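Local coordinates for protein soluble lytic murein transglycosylase (Escherichia coli, PDB 1QSA) that cleaves the glycosidic bonds between N-acetylmuramic acid and N-acetylglucosamine in peptidoglycan, leaving a 1,6-anhydro bond on the muramic acid, at residues G557-R560 with T561-G564. Sequence-based numbering, arbitrary orientation. Where two conformers were deposited one is given.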
loop_
_atom_site.group_PDB
_atom_site.type_symbol
_atom_site.label_atom_id
_atom_site.label_comp_id
_atom_site.label_asym_id
_atom_site.label_seq_id
_atom_site.Cartn_x
_atom_site.Cartn_y
_atom_site.Cartn_z
ATOM N N GLY A 557 -9.604 -19.791 -6.384
ATOM C CA GLY A 557 -11.034 -19.820 -6.115
ATOM C C GLY A 557 -11.775 -18.594 -6.615
ATOM O O GLY A 557 -12.830 -18.704 -7.257
ATOM N N ARG A 558 -11.204 -17.425 -6.338
ATOM C CA ARG A 558 -11.780 -16.149 -6.771
ATOM C C ARG A 558 -11.826 -16.079 -8.285
ATOM O O ARG A 558 -12.825 -15.640 -8.843
ATOM C CB ARG A 558 -10.973 -14.963 -6.227
ATOM C CG ARG A 558 -11.353 -14.564 -4.824
ATOM C CD ARG A 558 -12.790 -14.028 -4.772
ATOM N NE ARG A 558 -13.253 -13.947 -3.390
ATOM C CZ ARG A 558 -14.499 -13.667 -3.020
ATOM N NH1 ARG A 558 -15.429 -13.394 -3.930
ATOM N NH2 ARG A 558 -14.806 -13.635 -1.728
ATOM N N VAL A 559 -10.756 -16.524 -8.948
ATOM C CA VAL A 559 -10.726 -16.494 -10.408
ATOM C C VAL A 559 -11.817 -17.413 -10.970
ATOM O O VAL A 559 -12.504 -17.033 -11.919
ATOM C CB VAL A 559 -9.332 -16.854 -10.973
ATOM C CG1 VAL A 559 -9.358 -16.854 -12.501
ATOM C CG2 VAL A 559 -8.287 -15.863 -10.471
ATOM N N ARG A 560 -12.017 -18.589 -10.367
ATOM C CA ARG A 560 -13.083 -19.495 -10.824
ATOM C C ARG A 560 -14.447 -18.804 -10.721
ATOM O O ARG A 560 -15.261 -18.874 -11.644
ATOM C CB ARG A 560 -13.087 -20.777 -9.992
ATOM C CG ARG A 560 -11.924 -21.703 -10.299
ATOM C CD ARG A 560 -12.113 -23.065 -9.632
ATOM N NE ARG A 560 -11.921 -23.040 -8.180
ATOM C CZ ARG A 560 -10.745 -23.235 -7.575
ATOM N NH1 ARG A 560 -9.646 -23.409 -8.287
ATOM N NH2 ARG A 560 -10.659 -23.208 -6.257
ATOM N N THR A 561 -14.690 -18.141 -9.595
ATOM C CA THR A 561 -15.937 -17.400 -9.382
ATOM C C THR A 561 -16.122 -16.312 -10.448
ATOM O O THR A 561 -17.183 -16.190 -11.060
ATOM C CB THR A 561 -15.957 -16.767 -7.974
ATOM O OG1 THR A 561 -15.990 -17.817 -7.002
ATOM C CG2 THR A 561 -17.171 -15.867 -7.779
ATOM N N TRP A 562 -15.083 -15.519 -10.678
ATOM C CA TRP A 562 -15.158 -14.473 -11.681
ATOM C C TRP A 562 -15.453 -15.013 -13.080
ATOM O O TRP A 562 -16.266 -14.445 -13.817
ATOM C CB TRP A 562 -13.860 -13.668 -11.668
ATOM C CG TRP A 562 -13.669 -12.936 -10.367
ATOM C CD1 TRP A 562 -14.633 -12.651 -9.431
ATOM C CD2 TRP A 562 -12.436 -12.418 -9.847
ATOM N NE1 TRP A 562 -14.072 -11.986 -8.363
ATOM C CE2 TRP A 562 -12.726 -11.836 -8.588
ATOM C CE3 TRP A 562 -11.110 -12.389 -10.318
ATOM C CZ2 TRP A 562 -11.740 -11.236 -7.791
ATOM C CZ3 TRP A 562 -10.124 -11.784 -9.516
ATOM C CH2 TRP A 562 -10.453 -11.218 -8.270
ATOM N N LEU A 563 -14.841 -16.148 -13.422
ATOM C CA LEU A 563 -15.075 -16.751 -14.730
ATOM C C LEU A 563 -16.496 -17.307 -14.832
ATOM O O LEU A 563 -17.106 -17.272 -15.899
ATOM C CB LEU A 563 -14.024 -17.825 -15.026
ATOM C CG LEU A 563 -12.697 -17.251 -15.537
ATOM C CD1 LEU A 563 -11.597 -18.321 -15.516
ATOM C CD2 LEU A 563 -12.914 -16.698 -16.952
ATOM N N GLY A 564 -17.034 -17.754 -13.696
ATOM C CA GLY A 564 -18.400 -18.262 -13.662
ATOM C C GLY A 564 -19.383 -17.111 -13.857
ATOM O O GLY A 564 -20.466 -17.301 -14.422
HETATM O O HOH W 1 -14.800 -20.668 -6.608
HETATM O O HOH W 2 -15.860 -11.634 -6.146
#
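Thr561 gives its backbone N-H to Gly557 O (N to O 3.0 Å). A water that donates to Gly557 O also bonds Thr561 OG1, a role that suits a small polar residue at an exposed position on a helix. Trp562, one residue on, is buried and bonds through its backbone N to Arg558 O at 2.9 Å. With CG anti to the carbonyl carbon (chi1 -65°), the indole folds back toward the preceding turn and Arg558 O lies over one face, near the rim, 3.2 Å from Trp562 CG. Farther out, Arg558 CB makes a CH-pi contact over the six-membered ring, 4.3 Å from its centroid, while Trp562 NE1 donates to an in-plane water that Arg558 NH1 also reaches weakly. These i to i+4 pairs belong to helix 556-566 of the lysozyme-like Slt domain, where Phe581 meets the indole edge-to-face. With alanine in its place the indole is gone, which would probably leave Arg558 CB and Phe581 without their aromatic partner and open a gap beside Ala554. Leu563 lies alongside Val559, Leu563 CD1 to Val559 CG1 4.0 Å; aliphatic side chains suit this pair, which packs on apolar partners of helix 545-554, Val559 on Ala550 and Ala551, Leu563 on Phe547 and also on Phe575. Gly564, exposed and without a side chain, takes part through its backbone N-H, in a more bent bond to Arg560 O (N to O 2.9 Å, 144° at the hydrogen).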